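Local coordinates for protein putative glucoamylase (Bacteroides uniformis, PDB 4GL3) that is a putative glucoamylase, probably hydrolysing glycosidic bonds in glucan-like carbohydrates, though its substrate is not established, at residues R117-A122 with W184-Q189; W164-Q169 with W176-N181; D307-Y312 with A364-E369; D353-E358 with N370-S375. All coordinates share one frame; numbering follows the deposited sequence. Where two conformers were deposited one is given.

Contact 1. Residues R117-A122 with W184-Q189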
loop_
_atom_site.group_PDB
_atom_site.type_symbol
_atom_site.label_atom_id
_atom_site.label_comp_id
_atom_site.label_asym_id
_atom_site.label_seq_id
_atom_site.Cartn_x
_atom_site.Cartn_y
_atom_site.Cartn_z
ATOM N N ARG A 117 -0.798 18.430 14.392
ATOM C CA ARG A 117 -0.023 19.466 15.067
ATOM C C ARG A 117 1.448 19.139 15.291
ATOM O O ARG A 117 2.296 19.973 15.014
ATOM C CB ARG A 117 -0.708 19.859 16.351
ATOM C CG ARG A 117 -0.073 21.059 17.073
ATOM C CD ARG A 117 -1.027 21.624 18.098
ATOM N NE ARG A 117 -0.456 22.780 18.812
ATOM C CZ ARG A 117 -0.039 22.799 20.069
ATOM N NH1 ARG A 117 -0.142 21.722 20.850
ATOM N NH2 ARG A 117 0.424 23.928 20.581
ATOM N N LYS A 118 1.745 17.947 15.802
ATOM C CA LYS A 118 3.105 17.541 16.081
ATOM C C LYS A 118 3.696 16.608 14.999
ATOM O O LYS A 118 4.836 16.177 15.120
ATOM C CB LYS A 118 3.148 16.870 17.431
ATOM C CG LYS A 118 2.740 17.765 18.609
ATOM C CD LYS A 118 3.277 17.241 19.921
ATOM C CE LYS A 118 2.853 18.129 21.094
ATOM N NZ LYS A 118 3.292 17.606 22.414
ATOM N N ASP A 119 2.900 16.271 13.963
ATOM C CA ASP A 119 3.342 15.400 12.836
ATOM C C ASP A 119 3.627 16.275 11.620
ATOM O O ASP A 119 2.825 16.375 10.677
ATOM C CB ASP A 119 2.261 14.363 12.518
ATOM C CG ASP A 119 2.663 13.352 11.433
ATOM O OD1 ASP A 119 3.809 13.383 10.896
ATOM O OD2 ASP A 119 1.782 12.479 11.178
ATOM N N ASP A 120 4.787 16.903 11.647
ATOM C CA ASP A 120 5.170 17.897 10.648
ATOM C C ASP A 120 6.570 17.704 10.138
ATOM O O ASP A 120 7.210 18.662 9.672
ATOM C CB ASP A 120 5.042 19.311 11.272
ATOM C CG ASP A 120 6.022 19.541 12.469
ATOM O OD1 ASP A 120 6.656 18.553 12.933
ATOM O OD2 ASP A 120 6.142 20.722 12.890
ATOM N N GLY A 121 7.081 16.489 10.288
ATOM C CA GLY A 121 8.386 16.112 9.788
ATOM C C GLY A 121 8.327 14.812 9.010
ATOM O O GLY A 121 7.401 14.582 8.263
ATOM N N ALA A 122 9.326 13.964 9.229
ATOM C CA ALA A 122 9.410 12.666 8.605
ATOM C C ALA A 122 8.242 11.763 9.055
ATOM O O ALA A 122 7.827 11.771 10.235
ATOM C CB ALA A 122 10.754 11.975 8.919
ATOM N N TRP A 184 10.947 13.721 19.058
ATOM C CA TRP A 184 10.314 12.398 19.175
ATOM C C TRP A 184 8.969 12.415 19.864
ATOM O O TRP A 184 8.481 11.357 20.338
ATOM C CB TRP A 184 11.277 11.443 19.940
ATOM C CG TRP A 184 12.636 11.338 19.257
ATOM C CD1 TRP A 184 13.805 11.931 19.662
ATOM C CD2 TRP A 184 12.942 10.633 18.069
ATOM N NE1 TRP A 184 14.815 11.649 18.767
ATOM C CE2 TRP A 184 14.314 10.856 17.784
ATOM C CE3 TRP A 184 12.188 9.869 17.182
ATOM C CZ2 TRP A 184 14.951 10.303 16.688
ATOM C CZ3 TRP A 184 12.815 9.307 16.100
ATOM C CH2 TRP A 184 14.186 9.549 15.843
ATOM N N ALA A 185 8.316 13.574 19.946
ATOM C CA ALA A 185 7.074 13.693 20.729
ATOM C C ALA A 185 5.917 12.779 20.218
ATOM O O ALA A 185 5.073 12.415 20.990
ATOM C CB ALA A 185 6.587 15.136 20.791
HETATM N N MSE A 186 5.859 12.439 18.949
HETATM C CA MSE A 186 4.794 11.555 18.426
HETATM C C MSE A 186 4.948 10.178 19.119
HETATM O O MSE A 186 3.967 9.494 19.408
HETATM C CB MSE A 186 4.833 11.431 16.881
HETATM C CG MSE A 186 4.298 12.653 16.049
HETATM SE SE MSE A 186 2.439 13.106 16.456
HETATM C CE MSE A 186 1.672 11.572 15.374
ATOM N N ASN A 187 6.181 9.787 19.379
ATOM C CA ASN A 187 6.465 8.634 20.242
ATOM C C ASN A 187 5.615 7.391 19.869
ATOM O O ASN A 187 5.043 6.753 20.749
ATOM C CB ASN A 187 6.239 9.005 21.733
ATOM C CG ASN A 187 6.786 7.951 22.664
ATOM O OD1 ASN A 187 7.744 7.278 22.311
ATOM N ND2 ASN A 187 6.178 7.770 23.811
ATOM N N HIS A 188 5.609 7.020 18.576
ATOM C CA HIS A 188 4.749 5.929 18.077
ATOM C C HIS A 188 5.677 4.781 17.608
ATOM O O HIS A 188 6.256 4.842 16.540
ATOM C CB HIS A 188 3.882 6.493 16.956
ATOM C CG HIS A 188 2.771 5.606 16.496
ATOM N ND1 HIS A 188 2.840 4.233 16.519
ATOM C CD2 HIS A 188 1.590 5.906 15.912
ATOM C CE1 HIS A 188 1.729 3.726 16.020
ATOM N NE2 HIS A 188 0.954 4.720 15.641
ATOM N N GLN A 189 5.852 3.764 18.451
ATOM C CA GLN A 189 6.644 2.595 18.084
ATOM C C GLN A 189 5.915 1.788 16.997
ATOM O O GLN A 189 4.683 1.635 17.049
ATOM C CB GLN A 189 6.851 1.728 19.306
ATOM C CG GLN A 189 7.733 2.299 20.400
ATOM C CD GLN A 189 7.849 1.350 21.609
ATOM O OE1 GLN A 189 7.727 0.146 21.475
ATOM N NE2 GLN A 189 8.028 1.904 22.780
#
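Ala185 comes first along 184-189 to touch the facing loop: its CB sits 4.0 Å from Lys118 CD, a methyl against the middle of an aliphatic chain. Lys118 runs out extended beyond CG, which carries NZ past Ala185 toward the surface.

Met186, deposited as selenomethionine, makes most of the contact. Its chain folds back at chi2 (-58°) and chi3 (-77°), bringing the end of the side chain against both Lys118 and Asp119. Met186 CG lies 3.7 Å from the backbone O of Lys118. Met186 SE is 4.0 Å from Lys118 CB, and its CE reaches Asp119 CB at 4.0 Å, touching the methylene and not the carboxylate. A type I turn from Trp184 to Asn187 holds Ala185 and Met186 at its two central positions. His188 follows, its backbone hydrogen-bonded to Trp176.

Asp119 also rests on His177. The loop before strand 122-123 thus meets the loop after strand 177-178, the two strands of one small antiparallel sheet. No hydrogen bond or salt bridge crosses between the loops. The contact is therefore van der Waals in character, hydrocarbon and selenium against methylene groups and the Lys118 backbone, while the ammonium of Lys118 and the carboxylate of Asp119 play no part in it.

Contact 2. Residues W164-Q169 with W176-N181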
loop_
_atom_site.group_PDB
_atom_site.type_symbol
_atom_site.label_atom_id
_atom_site.label_comp_id
_atom_site.label_asym_id
_atom_site.label_seq_id
_atom_site.Cartn_x
_atom_site.Cartn_y
_atom_site.Cartn_z
ATOM N N TRP A 164 17.385 4.855 7.890
ATOM C CA TRP A 164 16.477 3.990 8.677
ATOM C C TRP A 164 16.902 3.912 10.160
ATOM O O TRP A 164 16.062 4.058 11.062
ATOM C CB TRP A 164 16.390 2.579 8.050
ATOM C CG TRP A 164 15.999 2.654 6.609
ATOM C CD1 TRP A 164 16.816 2.548 5.542
ATOM C CD2 TRP A 164 14.687 2.898 6.098
ATOM N NE1 TRP A 164 16.117 2.755 4.375
ATOM C CE2 TRP A 164 14.796 2.959 4.689
ATOM C CE3 TRP A 164 13.432 3.099 6.696
ATOM C CZ2 TRP A 164 13.691 3.220 3.860
ATOM C CZ3 TRP A 164 12.334 3.370 5.891
ATOM C CH2 TRP A 164 12.465 3.436 4.472
ATOM N N ASN A 165 18.184 3.696 10.396
ATOM C CA ASN A 165 18.616 3.427 11.764
ATOM C C ASN A 165 18.501 4.629 12.689
ATOM O O ASN A 165 18.382 4.439 13.902
ATOM C CB ASN A 165 20.016 2.824 11.872
ATOM C CG ASN A 165 20.248 2.187 13.231
ATOM O OD1 ASN A 165 19.496 1.312 13.635
ATOM N ND2 ASN A 165 21.306 2.621 13.941
ATOM N N PHE A 166 18.493 5.851 12.133
ATOM C CA PHE A 166 18.215 7.047 12.940
ATOM C C PHE A 166 16.886 6.905 13.703
ATOM O O PHE A 166 16.770 7.383 14.821
ATOM C CB PHE A 166 18.182 8.275 12.024
ATOM C CG PHE A 166 17.810 9.556 12.721
ATOM C CD1 PHE A 166 18.749 10.224 13.530
ATOM C CD2 PHE A 166 16.527 10.050 12.646
ATOM C CE1 PHE A 166 18.407 11.398 14.159
ATOM C CE2 PHE A 166 16.180 11.215 13.313
ATOM C CZ PHE A 166 17.137 11.885 14.030
ATOM N N PHE A 167 15.892 6.251 13.078
ATOM C CA PHE A 167 14.562 6.154 13.616
ATOM C C PHE A 167 14.389 5.105 14.693
ATOM O O PHE A 167 13.263 4.919 15.226
ATOM C CB PHE A 167 13.515 6.045 12.474
ATOM C CG PHE A 167 13.475 7.267 11.625
ATOM C CD1 PHE A 167 14.381 7.455 10.586
ATOM C CD2 PHE A 167 12.622 8.306 11.941
ATOM C CE1 PHE A 167 14.392 8.648 9.868
ATOM C CE2 PHE A 167 12.579 9.440 11.198
ATOM C CZ PHE A 167 13.475 9.619 10.153
ATOM N N THR A 168 15.474 4.414 15.031
ATOM C CA THR A 168 15.481 3.565 16.178
ATOM C C THR A 168 15.750 4.298 17.522
ATOM O O THR A 168 15.550 3.694 18.604
ATOM C CB THR A 168 16.498 2.414 16.083
ATOM O OG1 THR A 168 17.827 2.926 16.129
ATOM C CG2 THR A 168 16.274 1.542 14.853
ATOM N N GLN A 169 16.225 5.555 17.473
ATOM C CA GLN A 169 16.784 6.220 18.679
ATOM C C GLN A 169 17.797 5.336 19.430
ATOM O O GLN A 169 17.933 5.442 20.623
ATOM C CB GLN A 169 15.653 6.575 19.677
ATOM C CG GLN A 169 14.506 7.404 19.063
ATOM C CD GLN A 169 13.571 7.996 20.111
ATOM O OE1 GLN A 169 14.006 8.740 20.972
ATOM N NE2 GLN A 169 12.295 7.645 20.052
ATOM N N TRP A 176 7.822 5.786 14.141
ATOM C CA TRP A 176 7.044 6.157 12.957
ATOM C C TRP A 176 7.436 7.565 12.432
ATOM O O TRP A 176 7.503 7.743 11.230
ATOM C CB TRP A 176 5.545 6.082 13.273
ATOM C CG TRP A 176 4.560 6.075 12.126
ATOM C CD1 TRP A 176 4.440 6.992 11.086
ATOM C CD2 TRP A 176 3.524 5.127 11.929
ATOM N NE1 TRP A 176 3.404 6.648 10.273
ATOM C CE2 TRP A 176 2.826 5.503 10.754
ATOM C CE3 TRP A 176 3.110 4.014 12.635
ATOM C CZ2 TRP A 176 1.756 4.760 10.242
ATOM C CZ3 TRP A 176 2.015 3.270 12.142
ATOM C CH2 TRP A 176 1.360 3.654 10.957
ATOM N N HIS A 177 7.708 8.514 13.333
ATOM C CA HIS A 177 7.862 9.913 12.998
ATOM C C HIS A 177 9.135 10.494 13.644
ATOM O O HIS A 177 9.690 9.965 14.639
ATOM C CB HIS A 177 6.701 10.766 13.500
ATOM C CG HIS A 177 5.343 10.162 13.332
ATOM N ND1 HIS A 177 4.788 9.315 14.273
ATOM C CD2 HIS A 177 4.381 10.376 12.388
ATOM C CE1 HIS A 177 3.555 9.007 13.886
ATOM N NE2 HIS A 177 3.291 9.627 12.738
ATOM N N TRP A 178 9.579 11.598 13.049
ATOM C CA TRP A 178 10.523 12.539 13.680
ATOM C C TRP A 178 10.307 13.925 13.102
ATOM O O TRP A 178 10.021 14.082 11.897
ATOM C CB TRP A 178 11.986 12.148 13.470
ATOM C CG TRP A 178 12.910 13.117 14.095
ATOM C CD1 TRP A 178 13.313 13.118 15.404
ATOM C CD2 TRP A 178 13.550 14.263 13.478
ATOM N NE1 TRP A 178 14.133 14.172 15.633
ATOM C CE2 TRP A 178 14.320 14.880 14.470
ATOM C CE3 TRP A 178 13.549 14.797 12.200
ATOM C CZ2 TRP A 178 15.091 16.067 14.229
ATOM C CZ3 TRP A 178 14.307 15.977 11.942
ATOM C CH2 TRP A 178 15.048 16.601 12.987
ATOM N N SER A 179 10.430 14.926 13.973
ATOM C CA SER A 179 10.171 16.308 13.619
ATOM C C SER A 179 11.269 17.265 14.073
ATOM O O SER A 179 11.785 17.134 15.168
ATOM C CB SER A 179 8.854 16.762 14.261
ATOM O OG SER A 179 8.710 18.173 14.150
ATOM N N PRO A 180 11.637 18.231 13.222
ATOM C CA PRO A 180 12.576 19.247 13.638
ATOM C C PRO A 180 12.021 20.143 14.728
ATOM O O PRO A 180 12.804 20.743 15.471
ATOM C CB PRO A 180 12.831 20.051 12.358
ATOM C CG PRO A 180 11.632 19.813 11.493
ATOM C CD PRO A 180 11.189 18.419 11.834
ATOM N N ASN A 181 10.693 20.222 14.827
ATOM C CA ASN A 181 10.031 21.129 15.777
ATOM C C ASN A 181 9.554 20.417 17.055
ATOM O O ASN A 181 9.424 21.027 18.088
ATOM C CB ASN A 181 8.818 21.835 15.122
ATOM C CG ASN A 181 9.212 22.643 13.900
ATOM O OD1 ASN A 181 8.622 22.491 12.831
ATOM N ND2 ASN A 181 10.214 23.433 14.040
#
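The Trp178 indole has Phe166 CE2 over one face and the backbone N of Pro180 over the opposite face, both offset toward the rim. Phe166 meets it edge-on in a T-shaped pair: the Phe166 ring and the five-membered ring of Trp178 have centroids 5.1 Å apart and planes at 84°. Trp178 CG, anti to the backbone N (chi1 179°), lies 3.9 Å from Phe166 CE2. Phe166 also puts CD2 over the centre of one face of Phe167, whose edge receives the backbone O of Trp164. Phe167 CE2 reaches Trp178 CB at 3.6 Å, so the base of the tryptophan is touched as well as its ring. With an alanine in place of Trp178, the edge of Phe166 would probably lose the face it points into, opening a gap beside Pro180. His98 stacks on Phe166. On strand 177-178, His177 points away, and its NE2 hydrogen-bonds a glycerol probably from the crystallisation liquor. An aromatic cluster thus pins the 3-10 turn 164-168 to this short strand, which an ST turn at Ser179 follows.

Contact 3. Residues D307-Y312 with A364-E369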
loop_
_atom_site.group_PDB
_atom_site.type_symbol
_atom_site.label_atom_id
_atom_site.label_comp_id
_atom_site.label_asym_id
_atom_site.label_seq_id
_atom_site.Cartn_x
_atom_site.Cartn_y
_atom_site.Cartn_z
ATOM N N ASP A 307 -13.295 6.247 3.708
ATOM C CA ASP A 307 -14.415 7.141 3.944
ATOM C C ASP A 307 -15.660 6.325 4.328
ATOM O O ASP A 307 -15.751 5.105 4.073
ATOM C CB ASP A 307 -14.702 8.010 2.706
ATOM C CG ASP A 307 -13.702 9.157 2.517
ATOM O OD1 ASP A 307 -12.812 9.385 3.376
ATOM O OD2 ASP A 307 -13.832 9.858 1.488
ATOM N N GLY A 308 -16.607 7.016 4.957
ATOM C CA GLY A 308 -17.813 6.418 5.455
ATOM C C GLY A 308 -18.920 7.440 5.555
ATOM O O GLY A 308 -18.665 8.634 5.583
ATOM N N ASP A 309 -20.149 6.967 5.623
ATOM C CA ASP A 309 -21.288 7.863 5.732
ATOM C C ASP A 309 -21.242 8.756 6.985
ATOM O O ASP A 309 -21.793 9.835 6.962
ATOM C CB ASP A 309 -22.607 7.103 5.656
ATOM C CG ASP A 309 -22.710 5.967 6.692
ATOM O OD1 ASP A 309 -21.860 5.047 6.688
ATOM O OD2 ASP A 309 -23.668 5.983 7.483
ATOM N N LYS A 310 -20.567 8.331 8.043
ATOM C CA LYS A 310 -20.433 9.138 9.251
ATOM C C LYS A 310 -19.024 9.710 9.389
ATOM O O LYS A 310 -18.690 10.309 10.396
ATOM C CB LYS A 310 -20.713 8.264 10.481
ATOM C CG LYS A 310 -22.092 7.590 10.527
ATOM C CD LYS A 310 -23.231 8.604 10.587
ATOM C CE LYS A 310 -24.345 8.124 11.518
ATOM N NZ LYS A 310 -25.689 8.594 11.088
ATOM N N GLY A 311 -18.178 9.496 8.393
ATOM C CA GLY A 311 -16.801 9.962 8.455
ATOM C C GLY A 311 -15.824 8.813 8.262
ATOM O O GLY A 311 -16.225 7.643 8.209
ATOM N N TYR A 312 -14.537 9.156 8.188
ATOM C CA TYR A 312 -13.480 8.197 7.913
ATOM C C TYR A 312 -13.288 7.329 9.136
ATOM O O TYR A 312 -13.374 7.813 10.238
ATOM C CB TYR A 312 -12.192 8.916 7.519
ATOM C CG TYR A 312 -11.052 8.023 7.079
ATOM C CD1 TYR A 312 -10.198 7.427 8.008
ATOM C CD2 TYR A 312 -10.796 7.805 5.722
ATOM C CE1 TYR A 312 -9.173 6.610 7.592
ATOM C CE2 TYR A 312 -9.770 6.990 5.299
ATOM C CZ TYR A 312 -8.952 6.392 6.229
ATOM O OH TYR A 312 -7.895 5.595 5.788
ATOM N N ALA A 364 -16.060 3.829 -1.113
ATOM C CA ALA A 364 -16.821 3.032 -0.160
ATOM C C ALA A 364 -18.304 3.278 -0.357
ATOM O O ALA A 364 -18.728 4.254 -1.015
ATOM C CB ALA A 364 -16.415 3.356 1.295
ATOM N N PHE A 365 -19.089 2.401 0.238
ATOM C CA PHE A 365 -20.541 2.516 0.217
ATOM C C PHE A 365 -21.160 1.839 1.429
ATOM O O PHE A 365 -20.548 0.976 2.082
ATOM C CB PHE A 365 -21.183 1.951 -1.090
ATOM C CG PHE A 365 -20.968 0.465 -1.283
ATOM C CD1 PHE A 365 -19.787 -0.021 -1.853
ATOM C CD2 PHE A 365 -21.935 -0.451 -0.876
ATOM C CE1 PHE A 365 -19.597 -1.386 -2.025
ATOM C CE2 PHE A 365 -21.725 -1.801 -1.017
ATOM C CZ PHE A 365 -20.553 -2.277 -1.578
ATOM N N ASN A 366 -22.380 2.261 1.722
ATOM C CA ASN A 366 -23.184 1.726 2.824
ATOM C C ASN A 366 -24.599 1.514 2.321
ATOM O O ASN A 366 -25.385 2.468 2.238
ATOM C CB ASN A 366 -23.176 2.691 4.007
ATOM C CG ASN A 366 -23.958 2.171 5.212
ATOM O OD1 ASN A 366 -24.980 1.474 5.077
ATOM N ND2 ASN A 366 -23.477 2.511 6.409
ATOM N N LEU A 367 -24.942 0.282 1.955
ATOM C CA LEU A 367 -26.277 0.013 1.408
ATOM C C LEU A 367 -27.390 0.212 2.449
ATOM O O LEU A 367 -28.513 0.557 2.078
ATOM C CB LEU A 367 -26.346 -1.394 0.796
ATOM C CG LEU A 367 -25.485 -1.637 -0.442
ATOM C CD1 LEU A 367 -25.777 -3.016 -1.020
ATOM C CD2 LEU A 367 -25.707 -0.550 -1.485
ATOM N N THR A 368 -27.085 0.020 3.742
ATOM C CA THR A 368 -28.083 0.228 4.802
ATOM C C THR A 368 -28.496 1.695 4.850
ATOM O O THR A 368 -29.666 1.966 5.010
ATOM C CB THR A 368 -27.597 -0.200 6.223
ATOM O OG1 THR A 368 -27.023 -1.517 6.175
ATOM C CG2 THR A 368 -28.768 -0.190 7.238
ATOM N N GLU A 369 -27.552 2.635 4.742
ATOM C CA GLU A 369 -27.891 4.076 4.774
ATOM C C GLU A 369 -28.055 4.667 3.368
ATOM O O GLU A 369 -28.187 5.874 3.219
ATOM C CB GLU A 369 -26.830 4.890 5.515
ATOM C CG GLU A 369 -26.409 4.354 6.875
ATOM C CD GLU A 369 -27.536 4.297 7.882
ATOM O OE1 GLU A 369 -28.473 5.108 7.780
ATOM O OE2 GLU A 369 -27.476 3.439 8.791
#
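Asp309 lays its carboxylate across the Glu369 side chain, OD2 lying 3.2 Å from Glu369 CG. The two carboxylate planes are nearly parallel, but Glu369 bends at chi2, and its OE2 stays 4.8 Å from Asp309 OD2, so two probably like charges lie near each other without touching.

The other oxygen takes a hydrogen bond: Asn366 ND2 donates to Asp309 OD1 over 3.0 Å, with an N-H...O angle of 146°. The amide approaches from above the carboxylate plane, 52° out of it, and the two flat groups stand almost perpendicular. Asp309 CG lies between its backbone N and carbonyl carbon (chi1 55°), the crowded position, which swings the carboxylate over toward Asn366. The other branch of the amide is held too, because Asn366 OD1 accepts from Glu369 N at 2.8 Å. A leucine in place of Asp309 would probably leave Asn366 ND2 without this acceptor and the amide less firmly fixed against rotation.

Nearer the start of both segments, the Asp307 backbone O packs 3.3 Å from Ala364 CB, while the Asp307 carboxylate turns to Ser375 and Arg44. A type I turn from Gly308 to Gly311 thus docks against a beta hairpin: Asn366, at the end of strand 365-366, forms an Asx motif in the connection to strand 371-372.

Contact 4. Residues D353-E358 with N370-S375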
loop_
_atom_site.group_PDB
_atom_site.type_symbol
_atom_site.label_atom_id
_atom_site.label_comp_id
_atom_site.label_asym_id
_atom_site.label_seq_id
_atom_site.Cartn_x
_atom_site.Cartn_y
_atom_site.Cartn_z
ATOM N N ASP A 353 -23.848 1.836 -11.457
ATOM C CA ASP A 353 -24.509 3.124 -11.725
ATOM C C ASP A 353 -24.268 4.116 -10.572
ATOM O O ASP A 353 -24.230 5.312 -10.791
ATOM C CB ASP A 353 -25.997 2.933 -12.036
ATOM C CG ASP A 353 -26.770 2.238 -10.896
ATOM O OD1 ASP A 353 -26.263 1.301 -10.212
ATOM O OD2 ASP A 353 -27.928 2.627 -10.688
ATOM N N ARG A 354 -24.041 3.625 -9.355
ATOM C CA ARG A 354 -23.786 4.532 -8.231
ATOM C C ARG A 354 -22.371 4.464 -7.690
ATOM O O ARG A 354 -21.899 5.413 -7.052
ATOM C CB ARG A 354 -24.818 4.302 -7.126
ATOM C CG ARG A 354 -26.215 4.720 -7.569
ATOM C CD ARG A 354 -27.214 4.739 -6.434
ATOM N NE ARG A 354 -26.881 5.717 -5.413
ATOM C CZ ARG A 354 -27.599 5.883 -4.317
ATOM N NH1 ARG A 354 -28.668 5.130 -4.137
ATOM N NH2 ARG A 354 -27.249 6.783 -3.408
ATOM N N LEU A 355 -21.652 3.387 -7.979
ATOM C CA LEU A 355 -20.284 3.191 -7.436
ATOM C C LEU A 355 -19.146 3.415 -8.443
ATOM O O LEU A 355 -18.007 3.660 -8.067
ATOM C CB LEU A 355 -20.179 1.764 -6.895
ATOM C CG LEU A 355 -18.950 1.300 -6.106
ATOM C CD1 LEU A 355 -18.735 2.190 -4.892
ATOM C CD2 LEU A 355 -19.164 -0.158 -5.683
ATOM N N TRP A 356 -19.432 3.284 -9.734
ATOM C CA TRP A 356 -18.367 3.341 -10.758
ATOM C C TRP A 356 -18.360 4.738 -11.326
ATOM O O TRP A 356 -19.400 5.245 -11.655
ATOM C CB TRP A 356 -18.683 2.344 -11.887
ATOM C CG TRP A 356 -17.739 2.361 -13.058
ATOM C CD1 TRP A 356 -17.952 2.935 -14.272
ATOM C CD2 TRP A 356 -16.445 1.746 -13.121
ATOM N NE1 TRP A 356 -16.854 2.732 -15.089
ATOM C CE2 TRP A 356 -15.923 1.997 -14.401
ATOM C CE3 TRP A 356 -15.691 0.989 -12.219
ATOM C CZ2 TRP A 356 -14.676 1.525 -14.806
ATOM C CZ3 TRP A 356 -14.458 0.518 -12.617
ATOM C CH2 TRP A 356 -13.959 0.775 -13.903
ATOM N N GLY A 357 -17.208 5.350 -11.498
ATOM C CA GLY A 357 -17.182 6.695 -12.104
ATOM C C GLY A 357 -15.831 6.949 -12.735
ATOM O O GLY A 357 -15.119 6.012 -13.127
ATOM N N GLU A 358 -15.459 8.218 -12.796
ATOM C CA GLU A 358 -14.311 8.668 -13.556
ATOM C C GLU A 358 -12.995 7.953 -13.244
ATOM O O GLU A 358 -12.231 7.675 -14.155
ATOM C CB GLU A 358 -14.144 10.170 -13.360
ATOM C CG GLU A 358 -12.920 10.764 -14.039
ATOM C CD GLU A 358 -13.020 10.885 -15.550
ATOM O OE1 GLU A 358 -14.118 10.674 -16.145
ATOM O OE2 GLU A 358 -11.961 11.233 -16.140
ATOM N N ASN A 370 -28.013 3.814 2.350
ATOM C CA ASN A 370 -28.087 4.209 0.945
ATOM C C ASN A 370 -27.051 5.264 0.552
ATOM O O ASN A 370 -27.361 6.211 -0.138
ATOM C CB ASN A 370 -29.526 4.656 0.605
ATOM C CG ASN A 370 -29.766 4.777 -0.890
ATOM O OD1 ASN A 370 -29.148 4.088 -1.707
ATOM N ND2 ASN A 370 -30.652 5.674 -1.259
ATOM N N TRP A 371 -25.816 5.080 0.987
ATOM C CA TRP A 371 -24.765 6.058 0.786
ATOM C C TRP A 371 -23.647 5.484 -0.073
ATOM O O TRP A 371 -23.202 4.343 0.112
ATOM C CB TRP A 371 -24.237 6.505 2.154
ATOM C CG TRP A 371 -23.034 7.375 2.098
ATOM C CD1 TRP A 371 -23.020 8.727 1.983
ATOM C CD2 TRP A 371 -21.661 6.957 2.166
ATOM N NE1 TRP A 371 -21.722 9.182 1.965
ATOM C CE2 TRP A 371 -20.869 8.117 2.088
ATOM C CE3 TRP A 371 -21.027 5.715 2.310
ATOM C CZ2 TRP A 371 -19.478 8.078 2.091
ATOM C CZ3 TRP A 371 -19.642 5.675 2.338
ATOM C CH2 TRP A 371 -18.872 6.857 2.239
ATOM N N PHE A 372 -23.189 6.287 -1.023
ATOM C CA PHE A 372 -22.026 5.962 -1.842
ATOM C C PHE A 372 -21.058 7.147 -1.740
ATOM O O PHE A 372 -21.465 8.294 -1.916
ATOM C CB PHE A 372 -22.473 5.735 -3.288
ATOM C CG PHE A 372 -23.297 4.483 -3.466
ATOM C CD1 PHE A 372 -24.622 4.470 -3.135
ATOM C CD2 PHE A 372 -22.703 3.302 -3.908
ATOM C CE1 PHE A 372 -25.363 3.304 -3.252
ATOM C CE2 PHE A 372 -23.423 2.127 -4.013
ATOM C CZ PHE A 372 -24.753 2.134 -3.687
ATOM N N ALA A 373 -19.806 6.849 -1.408
ATOM C CA ALA A 373 -18.759 7.839 -1.263
ATOM C C ALA A 373 -18.701 8.719 -2.530
ATOM O O ALA A 373 -18.819 8.206 -3.639
ATOM C CB ALA A 373 -17.436 7.152 -1.063
ATOM N N PRO A 374 -18.485 10.025 -2.364
ATOM C CA PRO A 374 -18.248 10.830 -3.528
ATOM C C PRO A 374 -16.757 10.831 -3.912
ATOM O O PRO A 374 -16.393 11.473 -4.866
ATOM C CB PRO A 374 -18.681 12.237 -3.059
ATOM C CG PRO A 374 -18.239 12.261 -1.629
ATOM C CD PRO A 374 -18.479 10.847 -1.126
ATOM N N SER A 375 -15.902 10.119 -3.191
ATOM C CA SER A 375 -14.493 10.327 -3.273
ATOM C C SER A 375 -13.757 9.126 -3.869
ATOM O O SER A 375 -14.261 8.002 -3.932
ATOM C CB SER A 375 -13.952 10.518 -1.843
ATOM O OG SER A 375 -14.411 9.435 -1.064
#
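A G1 beta bulge, in which Asn370 and Trp371 both face Asn366, marks the start of the returning strand of the hairpin 365-366/371-372; Phe372 on this strand and Asn370 just before it receive Arg354 from the end of helix 352-355. Arg354 CB sits squarely over the Phe372 ring, 3.8 Å from its centroid and 2° off the normal, a CH-pi contact. Farther out the chain bends at chi3 (63°), keeping the guanidinium beside the ring instead of letting it run on past. Phe372 CD1 lies against one face of that group, 3.4 Å from Arg354 NE, with the guanidinium and ring planes 43° apart. Two weak hydrogen bonds tether the tip, in the conformer described: Arg354 NH1 to Asn370 OD1 (2.7 Å) and Arg354 NH2 to Asn370 O (3.3 Å). Both are well bent, and the guanidinium and amide planes are almost perpendicular. Leu355 CB adds an apolar touch at 4.2 Å from Phe372 CD2.

The chain leaves the helix at Trp356, which enters strand 356-357 and packs on helix 15-27. Within the hairpin, Ala373 and Ala364 share a backbone hydrogen bond; Leu355, backbone-bonded to Lys362, rests on Phe365, so the helix end lies against the hairpin.

In the fold
From the N terminus, the loop 117-122 opens contact 1, which closes only at 184-189. Within that interval contact 2 closes its own short loop, from 164-169 to 176-181. Their centres are about 8 Å apart, and side chains of contact 1 rest on His177 of strand 177-178, which belongs to contact 2; a backbone bond joins His188 with Trp176. The chain then reaches 307-312, which opens contact 3; 353-358 opens contact 4 before 364-369 closes contact 3 and 370-375 closes contact 4, so these two cross. They meet on the hairpin 365-366/371-372, tying to it both the 307-312 turn and helix 352-355. Contacts 2 and 4 lie on opposite sides of the chain's centre.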